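Local coordinates for subtilisin-like serine protease (Fervidobacterium pennivorans, PDB 1R6V), which degrades keratin into peptides as a calcium-binding serine protease of the subtilisin family, letting its bacterium grow on native feathers, at residues A[154-159]-A[261-266]; A[225-230]-A[254-259]; A[313-318]-A[333-338]; A[392-397]-A[434-439]; A[404-409]-A[439-444]. The protein carries 1 engineered substitution. One frame throughout, in Å; residues are numbered along the deposited sequence.

Contact 1. Residues A[154-159]-A[261-266]; sequences TNIIVA and AKVMNH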
# COMPACT_ATOMS: atom_id res chain seq x y z
N THR A 154 8.64 25.31 -14.94
CA THR A 154 8.83 25.13 -16.38
C THR A 154 9.32 23.72 -16.75
O THR A 154 10.30 23.24 -16.20
CB THR A 154 9.86 26.14 -16.90
OG1 THR A 154 9.45 27.46 -16.52
CG2 THR A 154 9.95 26.07 -18.42
N ASN A 155 8.62 23.11 -17.71
CA ASN A 155 8.92 21.76 -18.23
C ASN A 155 8.60 20.61 -17.28
O ASN A 155 8.86 19.45 -17.62
CB ASN A 155 10.39 21.63 -18.65
CG ASN A 155 10.80 22.66 -19.70
OD1 ASN A 155 10.05 22.94 -20.63
ND2 ASN A 155 11.99 23.20 -19.55
N ILE A 156 8.06 20.91 -16.11
CA ILE A 156 7.75 19.84 -15.16
C ILE A 156 6.32 19.36 -15.40
O ILE A 156 5.41 20.18 -15.50
CB ILE A 156 7.89 20.33 -13.68
CG1 ILE A 156 9.32 20.83 -13.42
CG2 ILE A 156 7.55 19.19 -12.71
CD1 ILE A 156 10.43 19.82 -13.78
N ILE A 157 6.15 18.05 -15.52
CA ILE A 157 4.82 17.46 -15.74
C ILE A 157 4.32 16.94 -14.39
O ILE A 157 4.98 16.14 -13.73
CB ILE A 157 4.88 16.29 -16.75
CG1 ILE A 157 5.18 16.83 -18.15
CG2 ILE A 157 3.54 15.54 -16.79
CD1 ILE A 157 5.50 15.74 -19.17
N VAL A 158 3.13 17.39 -13.99
CA VAL A 158 2.53 16.97 -12.72
C VAL A 158 1.30 16.11 -13.00
O VAL A 158 0.37 16.57 -13.68
CB VAL A 158 2.01 18.20 -11.93
CG1 VAL A 158 1.29 17.76 -10.67
CG2 VAL A 158 3.17 19.14 -11.61
N ALA A 159 1.29 14.89 -12.48
CA ALA A 159 0.12 14.03 -12.67
C ALA A 159 -0.86 14.27 -11.55
O ALA A 159 -0.51 14.18 -10.37
CB ALA A 159 0.52 12.56 -12.71
N ALA A 261 5.73 12.18 -16.10
CA ALA A 261 5.37 12.92 -14.89
C ALA A 261 6.53 12.85 -13.89
O ALA A 261 7.12 11.78 -13.71
CB ALA A 261 4.09 12.32 -14.26
N LYS A 262 6.88 13.97 -13.26
CA LYS A 262 7.96 13.97 -12.27
C LYS A 262 7.44 14.09 -10.84
O LYS A 262 8.19 13.90 -9.88
CB LYS A 262 8.97 15.08 -12.57
CG LYS A 262 9.74 14.86 -13.86
CD LYS A 262 10.37 13.50 -13.89
CE LYS A 262 10.99 13.22 -15.26
NZ LYS A 262 11.49 11.82 -15.35
N VAL A 263 6.17 14.44 -10.70
CA VAL A 263 5.56 14.49 -9.37
C VAL A 263 4.07 14.19 -9.58
O VAL A 263 3.51 14.51 -10.63
CB VAL A 263 5.77 15.88 -8.67
CG1 VAL A 263 5.26 17.01 -9.56
CG2 VAL A 263 5.05 15.89 -7.32
N MET A 264 3.46 13.49 -8.62
CA MET A 264 2.03 13.15 -8.69
C MET A 264 1.34 13.60 -7.42
O MET A 264 1.92 13.54 -6.35
CB MET A 264 1.82 11.64 -8.81
CG MET A 264 2.58 10.99 -9.97
SD MET A 264 1.84 9.37 -10.48
CE MET A 264 3.29 8.62 -11.33
N ASN A 265 0.08 14.03 -7.56
CA ASN A 265 -0.71 14.48 -6.41
C ASN A 265 -1.80 13.43 -6.16
O ASN A 265 -2.53 13.08 -7.09
CB ASN A 265 -1.33 15.85 -6.72
CG ASN A 265 -2.14 16.38 -5.55
OD1 ASN A 265 -3.35 16.11 -5.42
ND2 ASN A 265 -1.47 17.11 -4.67
N HIS A 266 -1.88 12.92 -4.94
CA HIS A 266 -2.87 11.91 -4.55
C HIS A 266 -3.65 12.31 -3.30
O HIS A 266 -3.05 12.64 -2.28
CB HIS A 266 -2.20 10.58 -4.17
CG HIS A 266 -1.35 9.98 -5.25
ND1 HIS A 266 -1.85 9.09 -6.17
CD2 HIS A 266 -0.04 10.15 -5.54
CE1 HIS A 266 -0.88 8.73 -7.00
NE2 HIS A 266 0.23 9.36 -6.63
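Val-158 and Ala-159 pair with Val-263 and Met-264 as parallel neighbours in the central sheet of a subtilisin-type alpha/beta domain. The axes of the short strands 157-159 and 263-266 approach to 4.7 Å, with 26° between their directions. Three backbone bonds set the register: Lys-262 N to Ile-157 O, Ala-159 N to Val-263 O and Asn-265 N to Ala-159 O, each 2.9 Å. Ala-159 thus spends both its N-H and its carbonyl on the residues flanking Met-264, as a parallel ladder requires.

The two valines lie side by side on one face, pointing the same way. CG1 of Val-263 is tucked between its own backbone N and carbonyl carbon (chi1 55°), a rotation that carries this methyl to 3.6 Å from Val-158 CG2. On the other face Ala-159 CB meets Met-264 CG at 3.8 Å and Ala-261 CB at 3.9 Å.

Helices close over both faces. Ala-256 of helix 246-258 touches Ala-159 and Met-264, while Val-158 reaches Thr-388 of helix 380-397 and Ile-208 of helix 200-209. Thr-388 is also the second-shell anchor of Asn-265: its OG1 hydrogen-bonds ND2, tethering the amide of a side chain that lies about 5 Å from that of Asp-162, the inferred charge-relay acid. Next in the backbone, Met-264 CA makes a CA-H...O contact of 3.2 Å with Ala-159 O.

Contact 2. Residues A[225-230]-A[254-259]; sequences KIMPIV and IWATDH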
# COMPACT_ATOMS: atom_id res chain seq x y z
N LYS A 225 2.86 21.78 -16.11
CA LYS A 225 1.77 21.27 -16.93
C LYS A 225 1.07 20.19 -16.13
O LYS A 225 1.71 19.48 -15.35
CB LYS A 225 2.29 20.67 -18.24
CG LYS A 225 2.86 21.70 -19.21
CD LYS A 225 1.78 22.67 -19.66
CE LYS A 225 2.21 23.45 -20.90
NZ LYS A 225 3.39 24.30 -20.63
N ILE A 226 -0.23 20.05 -16.35
CA ILE A 226 -1.04 19.08 -15.65
C ILE A 226 -1.38 17.87 -16.51
O ILE A 226 -1.92 18.02 -17.61
CB ILE A 226 -2.38 19.72 -15.19
CG1 ILE A 226 -2.11 20.92 -14.28
CG2 ILE A 226 -3.27 18.67 -14.50
CD1 ILE A 226 -1.47 20.56 -12.96
N MET A 227 -1.08 16.68 -16.00
CA MET A 227 -1.38 15.43 -16.70
C MET A 227 -2.49 14.74 -15.90
O MET A 227 -2.25 14.22 -14.83
CB MET A 227 -0.14 14.52 -16.77
CG MET A 227 -0.40 13.08 -17.27
SD MET A 227 1.12 12.05 -17.13
CE MET A 227 1.95 12.49 -18.76
N PRO A 228 -3.73 14.76 -16.41
CA PRO A 228 -4.81 14.11 -15.67
C PRO A 228 -4.82 12.58 -15.79
O PRO A 228 -4.67 12.03 -16.89
CB PRO A 228 -6.08 14.74 -16.26
CG PRO A 228 -5.65 15.23 -17.60
CD PRO A 228 -4.24 15.68 -17.44
N ILE A 229 -4.95 11.91 -14.65
CA ILE A 229 -5.04 10.45 -14.58
C ILE A 229 -6.35 10.22 -13.84
O ILE A 229 -6.48 10.57 -12.66
CB ILE A 229 -3.87 9.81 -13.79
CG1 ILE A 229 -2.51 10.20 -14.41
CG2 ILE A 229 -4.05 8.27 -13.76
CD1 ILE A 229 -2.21 9.63 -15.83
N VAL A 230 -7.33 9.65 -14.53
CA VAL A 230 -8.63 9.46 -13.92
C VAL A 230 -8.75 8.18 -13.13
O VAL A 230 -8.83 7.09 -13.71
CB VAL A 230 -9.74 9.50 -15.01
CG1 VAL A 230 -11.13 9.38 -14.38
CG2 VAL A 230 -9.62 10.80 -15.80
N ILE A 254 1.69 3.87 -13.67
CA ILE A 254 2.75 3.41 -14.58
C ILE A 254 2.74 4.25 -15.86
O ILE A 254 3.79 4.67 -16.37
CB ILE A 254 2.57 1.91 -14.94
CG1 ILE A 254 3.19 1.00 -13.86
CG2 ILE A 254 3.34 1.61 -16.24
CD1 ILE A 254 2.76 1.24 -12.43
N TRP A 255 1.55 4.50 -16.40
CA TRP A 255 1.42 5.30 -17.61
C TRP A 255 2.01 6.70 -17.38
O TRP A 255 2.79 7.21 -18.19
CB TRP A 255 -0.06 5.44 -17.97
CG TRP A 255 -0.33 5.98 -19.34
CD1 TRP A 255 -0.54 5.26 -20.49
CD2 TRP A 255 -0.46 7.37 -19.70
NE1 TRP A 255 -0.80 6.12 -21.54
CE2 TRP A 255 -0.75 7.41 -21.09
CE3 TRP A 255 -0.36 8.58 -18.99
CZ2 TRP A 255 -0.95 8.62 -21.77
CZ3 TRP A 255 -0.55 9.78 -19.68
CH2 TRP A 255 -0.84 9.79 -21.05
N ALA A 256 1.64 7.32 -16.26
CA ALA A 256 2.13 8.67 -15.96
C ALA A 256 3.65 8.71 -15.84
O ALA A 256 4.30 9.65 -16.30
CB ALA A 256 1.49 9.17 -14.66
N THR A 257 4.20 7.70 -15.18
CA THR A 257 5.65 7.61 -15.01
C THR A 257 6.33 7.45 -16.36
O THR A 257 7.31 8.13 -16.68
CB THR A 257 6.02 6.40 -14.14
OG1 THR A 257 5.44 6.56 -12.83
CG2 THR A 257 7.55 6.26 -14.01
N ASP A 258 5.80 6.53 -17.15
CA ASP A 258 6.35 6.24 -18.48
C ASP A 258 6.24 7.42 -19.42
O ASP A 258 7.03 7.55 -20.35
CB ASP A 258 5.65 5.04 -19.12
CG ASP A 258 6.03 3.73 -18.48
OD1 ASP A 258 6.97 3.69 -17.65
OD2 ASP A 258 5.39 2.71 -18.82
N HIS A 259 5.25 8.29 -19.19
CA HIS A 259 5.03 9.44 -20.04
C HIS A 259 5.60 10.74 -19.49
O HIS A 259 5.19 11.82 -19.91
CB HIS A 259 3.54 9.58 -20.36
CG HIS A 259 3.05 8.55 -21.33
ND1 HIS A 259 2.77 8.85 -22.64
CD2 HIS A 259 2.89 7.21 -21.20
CE1 HIS A 259 2.48 7.74 -23.29
NE2 HIS A 259 2.55 6.73 -22.44
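A Met-aromatic contact between Met-227 and Trp-255 joins strand to helix within a beta-alpha-beta crossover of the subtilisin-type fold, in which strand 225-230 leads through helix 246-258 to strand 263-269. The short segments 225-230 and 254-258 run nearly antiparallel, at 160°, with 9.8 Å between axes. Met-227 bridges the two layers: CG swings opposite the main-chain nitrogen (chi1 170°) and the chain extends straight until it bends at SD. That sulfur lies at the edge of the Trp-255 six-membered ring, 5.1 Å from its centroid, and also 3.7 Å from Ala-256 CA. The bend at chi3, -86°, turns CE along the helix end, where it comes 3.5 Å from His-259 O and 3.7 Å from His-259 CB. Two residues along the strand, Ile-229 CD1 approaches Trp-255 CE3 obliquely at 3.8 Å and Ala-256 CB at 3.9 Å. Ala-256 is small enough for the Met-227 sulfur to rest against its CA, while Ile-229 stops at its CB. One face of the indole carries His-259, CD2 over the ring centre; Trp-255 is stacked with Tyr-180 as well. Strand 157-162 flanks this patch, its Ile-157 touching Met-227, while helix 275-286 packs against Ile-254 and Thr-257 of helix 246-258.

Contact 3. Residues A[313-318]-A[333-338]; sequences VIQVAA and SRSDGV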
# COMPACT_ATOMS: atom_id res chain seq x y z
N VAL A 313 6.66 8.33 0.43
CA VAL A 313 5.76 9.38 -0.05
C VAL A 313 5.89 10.60 0.84
O VAL A 313 6.42 10.51 1.95
CB VAL A 313 4.28 8.94 -0.04
CG1 VAL A 313 4.11 7.64 -0.81
CG2 VAL A 313 3.77 8.81 1.37
N ILE A 314 5.44 11.74 0.33
CA ILE A 314 5.45 12.98 1.09
C ILE A 314 4.00 13.16 1.55
O ILE A 314 3.13 13.51 0.74
CB ILE A 314 5.83 14.19 0.23
CG1 ILE A 314 7.25 14.01 -0.33
CG2 ILE A 314 5.74 15.46 1.06
CD1 ILE A 314 7.76 15.23 -1.13
N GLN A 315 3.73 12.90 2.82
CA GLN A 315 2.36 13.01 3.34
C GLN A 315 2.12 14.45 3.81
O GLN A 315 2.93 15.02 4.53
CB GLN A 315 2.14 12.02 4.48
CG GLN A 315 0.71 12.00 4.99
CD GLN A 315 0.47 10.93 6.04
OE1 GLN A 315 1.19 9.94 6.12
NE2 GLN A 315 -0.57 11.13 6.85
N VAL A 316 0.98 15.02 3.41
CA VAL A 316 0.68 16.42 3.70
C VAL A 316 -0.54 16.67 4.57
O VAL A 316 -1.62 16.14 4.31
CB VAL A 316 0.48 17.17 2.36
CG1 VAL A 316 0.19 18.64 2.59
CG2 VAL A 316 1.70 16.98 1.48
N ALA A 317 -0.36 17.50 5.60
CA ALA A 317 -1.46 17.85 6.48
C ALA A 317 -2.08 19.18 6.07
O ALA A 317 -1.43 20.02 5.45
CB ALA A 317 -0.97 17.94 7.91
N ALA A 318 -3.34 19.39 6.44
CA ALA A 318 -4.04 20.63 6.12
C ALA A 318 -3.86 21.65 7.24
O ALA A 318 -4.04 21.33 8.42
CB ALA A 318 -5.52 20.33 5.93
N SER A 333 -5.84 14.01 9.58
CA SER A 333 -5.44 12.86 10.39
C SER A 333 -4.03 13.00 10.96
O SER A 333 -3.07 13.26 10.22
CB SER A 333 -5.54 11.58 9.58
N ARG A 334 -3.92 12.84 12.28
CA ARG A 334 -2.65 12.93 12.99
C ARG A 334 -1.87 11.63 12.80
O ARG A 334 -2.37 10.54 13.09
CB ARG A 334 -2.90 13.18 14.48
CG ARG A 334 -1.66 13.06 15.36
CD ARG A 334 -1.95 13.41 16.83
NE ARG A 334 -0.74 13.28 17.65
CZ ARG A 334 -0.64 13.69 18.91
NH1 ARG A 334 -1.67 14.26 19.51
NH2 ARG A 334 0.51 13.52 19.56
N SER A 335 -0.64 11.75 12.32
CA SER A 335 0.21 10.58 12.08
C SER A 335 1.68 10.97 12.06
O SER A 335 2.05 12.05 11.60
CB SER A 335 -0.18 9.91 10.76
OG SER A 335 -0.18 10.84 9.69
N ASP A 336 2.52 10.08 12.57
CA ASP A 336 3.95 10.35 12.59
C ASP A 336 4.51 10.44 11.17
O ASP A 336 5.63 10.91 10.98
CB ASP A 336 4.68 9.23 13.32
CG ASP A 336 4.35 7.87 12.76
OD1 ASP A 336 3.39 7.25 13.26
OD2 ASP A 336 5.03 7.43 11.80
N GLY A 337 3.73 9.97 10.20
CA GLY A 337 4.16 9.99 8.81
C GLY A 337 4.04 11.32 8.10
O GLY A 337 4.55 11.48 7.00
N VAL A 338 3.37 12.30 8.72
CA VAL A 338 3.21 13.60 8.09
C VAL A 338 4.54 14.32 7.92
O VAL A 338 5.30 14.46 8.89
CB VAL A 338 2.27 14.52 8.92
CG1 VAL A 338 2.20 15.91 8.31
CG2 VAL A 338 0.88 13.90 9.00
O HOH W 1 5.80 11.95 4.49
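Gln-315, with Val-338 and Ala-317, supplies most of the surface buried between strand 314-318 and the turn at 333-338. Its first torsion, -175°, turns CG away from the backbone N, and the rest of the chain stays extended, which carries the amide over the turn. There NE2 lies 2.9 Å from Ser-335 OG, but the angle at hydrogen is only 119°, so this hydrogen bond is weak. Lower down, CB rests 3.5 Å from Gly-337 O, and OE1 lies 3.7 Å from Gly-337 C. Val-338 crosses the glutamine at about a right angle: one methyl, CG2, is 3.8 Å from Gln-315 NE2, while the other, CG1, packs at 3.8 Å on Ala-317 CB. With an alanine here in place of Gln-315, Ser-335 OG would probably lose its amide partner and a gap would open beside Val-338 CG2. A water stitches the backbones together as well, accepting from Gln-315 N and donating to Val-313 O and to Gly-337 O, the last at 2.8 Å. Ser-335 to Val-338 form a type I beta turn, closed by Val-338 N to Ser-335 O at 3.2 Å. Such a turn here delivers the chain into strand 338-343, a parallel partner of strand 314-322 in the central subtilisin-type sheet.

Contact 4. Residues A[392-397]-A[434-439]; sequences AVLLQK and DAALQG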
# COMPACT_ATOMS: atom_id res chain seq x y z
N ALA A 392 7.04 20.89 -7.87
CA ALA A 392 7.24 21.17 -9.28
C ALA A 392 8.21 22.33 -9.50
O ALA A 392 9.05 22.27 -10.41
CB ALA A 392 5.90 21.46 -9.97
N VAL A 393 8.09 23.38 -8.70
CA VAL A 393 9.00 24.53 -8.81
C VAL A 393 10.42 24.09 -8.44
O VAL A 393 11.39 24.42 -9.14
CB VAL A 393 8.51 25.72 -7.89
CG1 VAL A 393 9.50 26.90 -7.96
CG2 VAL A 393 7.13 26.21 -8.40
N LEU A 394 10.56 23.30 -7.38
CA LEU A 394 11.87 22.82 -6.97
C LEU A 394 12.54 21.94 -8.01
O LEU A 394 13.76 21.99 -8.18
CB LEU A 394 11.78 22.03 -5.66
CG LEU A 394 11.31 22.82 -4.43
CD1 LEU A 394 11.17 21.88 -3.24
CD2 LEU A 394 12.32 23.93 -4.10
N LEU A 395 11.75 21.13 -8.71
CA LEU A 395 12.33 20.23 -9.71
C LEU A 395 12.90 21.00 -10.88
O LEU A 395 13.75 20.48 -11.61
CB LEU A 395 11.30 19.19 -10.16
CG LEU A 395 11.03 18.14 -9.07
CD1 LEU A 395 9.88 17.26 -9.49
CD2 LEU A 395 12.30 17.31 -8.82
N GLN A 396 12.44 22.23 -11.08
CA GLN A 396 13.00 23.05 -12.15
C GLN A 396 14.39 23.50 -11.73
O GLN A 396 15.34 23.45 -12.51
CB GLN A 396 12.16 24.30 -12.42
CG GLN A 396 12.82 25.21 -13.47
CD GLN A 396 12.03 26.48 -13.71
OE1 GLN A 396 10.86 26.57 -13.36
NE2 GLN A 396 12.67 27.46 -14.33
N LYS A 397 14.51 23.93 -10.48
CA LYS A 397 15.80 24.41 -9.99
C LYS A 397 16.81 23.33 -9.66
O LYS A 397 18.02 23.54 -9.79
CB LYS A 397 15.61 25.30 -8.76
CG LYS A 397 16.93 25.86 -8.23
CD LYS A 397 16.74 26.96 -7.21
CE LYS A 397 18.09 27.54 -6.77
NZ LYS A 397 17.94 28.64 -5.78
N ASP A 434 9.73 29.68 -0.66
CA ASP A 434 10.86 30.58 -0.75
C ASP A 434 12.11 30.03 -0.06
O ASP A 434 13.19 30.06 -0.65
CB ASP A 434 10.50 32.01 -0.25
CG ASP A 434 9.92 32.05 1.16
OD1 ASP A 434 9.73 30.99 1.80
OD2 ASP A 434 9.64 33.18 1.64
N ALA A 435 11.96 29.51 1.15
CA ALA A 435 13.10 28.94 1.87
C ALA A 435 13.59 27.67 1.18
O ALA A 435 14.80 27.42 1.06
CB ALA A 435 12.72 28.63 3.33
N ALA A 436 12.66 26.85 0.69
CA ALA A 436 13.06 25.61 0.01
C ALA A 436 13.84 25.90 -1.27
O ALA A 436 14.85 25.26 -1.55
CB ALA A 436 11.82 24.76 -0.31
N LEU A 437 13.38 26.89 -2.03
CA LEU A 437 14.03 27.20 -3.30
C LEU A 437 15.46 27.70 -3.10
O LEU A 437 16.30 27.54 -3.99
CB LEU A 437 13.20 28.24 -4.07
CG LEU A 437 13.56 28.46 -5.54
CD1 LEU A 437 13.40 27.16 -6.33
CD2 LEU A 437 12.65 29.53 -6.10
N GLN A 438 15.74 28.30 -1.95
CA GLN A 438 17.08 28.79 -1.66
C GLN A 438 18.06 27.64 -1.59
O GLN A 438 19.23 27.78 -1.95
CB GLN A 438 17.10 29.55 -0.33
CG GLN A 438 16.39 30.89 -0.40
CD GLN A 438 16.60 31.72 0.83
OE1 GLN A 438 17.73 31.92 1.27
NE2 GLN A 438 15.51 32.22 1.41
N GLY A 439 17.56 26.49 -1.14
CA GLY A 439 18.40 25.32 -1.03
C GLY A 439 19.54 25.53 -0.06
O GLY A 439 19.41 26.28 0.91
O HOH W 2 20.47 29.48 -4.57
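Lys-397 lies across Leu-437 where two helices of the subtilisin-type domain run side by side. Helix 392-397 is the end of the long helix 380-397, which carries Ser-381, the inferred charge-relay serine, near its start; helix segment 434-438 packs beside it at 20° and 10.0 Å between axes. Because Lys-397 holds CG anti to its backbone N (chi1 -178°) and is extended beyond, its chain spans the groove toward the end of the second helix.

The side chain can be followed outward atom by atom. CB meets Leu-437 CD1 at 3.8 Å. CD presses closer on the same methyl, 3.5 Å from Leu-437 CD1, which is tighter than usual van der Waals contact. CD and CE then pass over the backbone, CE lying 3.3 Å from Leu-437 O. At the tip NZ donates to that carbonyl, 2.7 Å from Leu-437 O and tilted 28° from the carbonyl plane. NZ also donates to a water, 2.9 Å away, and forms a salt bridge with Glu-150 of helix 145-150. A positive charge at the C-terminal end of a helix probably interacts favourably with its dipole. A methionine in place of Lys-397 would probably leave Leu-437 O without its side-chain donor and Glu-150 without this mate.

Below the lysine the interface is apolar. Val-393 CG1 faces Leu-437 CD1, and Ala-436 offers a small surface to Leu-394. The branch of Leu-394 that does the touching is CD2, seated 3.8 Å from Leu-437 N.

Contact 5. Residues A[404-409]-A[439-444]; sequences WQIRKL and GPLPTQ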
# COMPACT_ATOMS: atom_id res chain seq x y z
N TRP A 404 13.95 11.54 -2.08
CA TRP A 404 14.22 11.81 -0.67
C TRP A 404 14.82 13.20 -0.48
O TRP A 404 14.59 13.85 0.54
CB TRP A 404 15.13 10.74 -0.05
CG TRP A 404 16.59 10.77 -0.44
CD1 TRP A 404 17.22 9.94 -1.32
CD2 TRP A 404 17.61 11.61 0.12
NE1 TRP A 404 18.58 10.20 -1.34
CE2 TRP A 404 18.84 11.22 -0.46
CE3 TRP A 404 17.61 12.65 1.06
CZ2 TRP A 404 20.05 11.83 -0.13
CZ3 TRP A 404 18.81 13.26 1.38
CH2 TRP A 404 20.02 12.85 0.79
N GLN A 405 15.58 13.67 -1.46
CA GLN A 405 16.18 14.99 -1.34
C GLN A 405 15.12 16.08 -1.38
O GLN A 405 15.21 17.07 -0.66
CB GLN A 405 17.20 15.22 -2.46
CG GLN A 405 18.43 14.33 -2.36
CD GLN A 405 19.42 14.61 -3.50
OE1 GLN A 405 19.15 14.33 -4.66
NE2 GLN A 405 20.57 15.17 -3.15
N ILE A 406 14.12 15.89 -2.23
CA ILE A 406 13.04 16.87 -2.31
C ILE A 406 12.29 16.87 -0.99
O ILE A 406 12.01 17.94 -0.43
CB ILE A 406 12.07 16.54 -3.47
CG1 ILE A 406 12.77 16.77 -4.82
CG2 ILE A 406 10.78 17.40 -3.33
CD1 ILE A 406 13.17 18.24 -5.08
N ARG A 407 11.96 15.68 -0.47
CA ARG A 407 11.23 15.65 0.79
C ARG A 407 12.05 16.28 1.91
O ARG A 407 11.53 17.09 2.67
CB ARG A 407 10.84 14.23 1.19
CG ARG A 407 10.06 14.17 2.50
CD ARG A 407 9.58 12.75 2.80
NE ARG A 407 10.68 11.79 2.86
CZ ARG A 407 11.54 11.70 3.87
NH1 ARG A 407 11.44 12.52 4.92
NH2 ARG A 407 12.52 10.81 3.81
N LYS A 408 13.33 15.92 2.01
CA LYS A 408 14.13 16.50 3.09
C LYS A 408 14.29 18.00 2.96
O LYS A 408 14.39 18.70 3.96
CB LYS A 408 15.52 15.85 3.18
CG LYS A 408 15.50 14.38 3.60
CD LYS A 408 14.68 14.11 4.89
CE LYS A 408 15.07 15.03 6.04
NZ LYS A 408 14.26 14.69 7.27
N LEU A 409 14.33 18.51 1.73
CA LEU A 409 14.47 19.95 1.54
C LEU A 409 13.23 20.62 2.11
O LEU A 409 13.32 21.63 2.81
CB LEU A 409 14.61 20.28 0.05
CG LEU A 409 14.72 21.77 -0.30
CD1 LEU A 409 15.83 22.47 0.54
CD2 LEU A 409 15.03 21.90 -1.78
N GLY A 439 17.56 26.49 -1.14
CA GLY A 439 18.40 25.32 -1.03
C GLY A 439 19.54 25.53 -0.06
O GLY A 439 19.41 26.28 0.91
N PRO A 440 20.67 24.87 -0.29
CA PRO A 440 20.87 23.95 -1.42
C PRO A 440 20.12 22.63 -1.18
O PRO A 440 19.55 22.41 -0.12
CB PRO A 440 22.38 23.76 -1.43
CG PRO A 440 22.71 23.77 0.03
CD PRO A 440 21.90 24.97 0.52
N LEU A 441 20.16 21.77 -2.17
CA LEU A 441 19.53 20.46 -2.07
C LEU A 441 20.35 19.64 -1.08
O LEU A 441 21.58 19.56 -1.20
CB LEU A 441 19.56 19.81 -3.45
CG LEU A 441 18.74 18.57 -3.68
CD1 LEU A 441 17.24 18.93 -3.65
CD2 LEU A 441 19.10 17.99 -5.04
N PRO A 442 19.69 19.01 -0.08
CA PRO A 442 20.43 18.21 0.91
C PRO A 442 21.20 17.04 0.33
O PRO A 442 20.73 16.37 -0.58
CB PRO A 442 19.35 17.76 1.89
CG PRO A 442 18.08 17.84 1.09
CD PRO A 442 18.26 19.08 0.27
N THR A 443 22.39 16.81 0.87
CA THR A 443 23.24 15.71 0.41
C THR A 443 23.19 14.56 1.42
O THR A 443 23.69 13.48 1.16
CB THR A 443 24.70 16.17 0.26
OG1 THR A 443 25.18 16.65 1.52
CG2 THR A 443 24.80 17.29 -0.76
N GLN A 444 22.57 14.81 2.56
CA GLN A 444 22.43 13.80 3.59
C GLN A 444 21.05 13.93 4.21
O GLN A 444 20.37 14.93 4.01
CB GLN A 444 23.52 13.97 4.65
CG GLN A 444 24.89 13.55 4.17
CD GLN A 444 25.96 13.70 5.23
OE1 GLN A 444 25.84 13.18 6.35
NE2 GLN A 444 27.03 14.39 4.88
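Gln-405 and Pro-442 make the close part of this contact, through one hydrogen bond and a proline ring set against the helix backbone. The amide NE2 donates to Pro-442 O at 2.8 Å with an angle at hydrogen of 158°, the acceptor lying 14° out of the amide plane. At the other end of that amide, OE1 takes a hydrogen bond from Lys-402 N, which fixes the amide's rotation. Of the ring atoms, CG is 3.4 Å from Gln-405 O, and CD packs on Leu-409 CB at 3.8 Å. Leu-441 crosses Gln-405 and Leu-409 at about right angles, CD2 lying 3.7 Å from Gln-405 OE1 and CD1 lying 4.1 Å from Leu-409 CD2.

Here the chain leaves helix 433-438 of the catalytic domain through Gly-439 and a cis peptide before Pro-440, heading for strand 446-455 in the region of Ig-like sequence; segment 439-444 probably serves as the link between the two domains, laid along helix 403-413.

Toward solvent the fit loosens. The side chains of Pro-440, Thr-443 and Gln-444 set off away from the helix, and all three residues are exposed. The latter two meet the helix through their backbone, at the edge of the Trp-404 ring, CZ3 3.5 Å from Gln-444 O and CH2 3.7 Å from Thr-443 C, while Gln-405 CG covers one ring face.

Contacts 1 and 2 interlock, contact 2 nested in the chain loop that contact 1 closes: Met-227 N lies 2.7 Å from Val-158 O, making 157-162 the strand between 225-230 and 263-269. Contact 3 reaches the same sheet, its centre about 20 Å from that of contact 1. Contact 4 abuts contact 1 through Gln-396 OE1, 3.0 Å from Thr-154 N, and shares Gly-439 with contact 5, where Ala-436 O lies 3.4 Å from Leu-409 CD2. Contact 1 comes nearest the inferred charge relay, in which Ala-200 is the engineered position: the side chain of Asn-265 is about 5 Å from that of Asp-162, against about 7 Å for Ile-229 of contact 2.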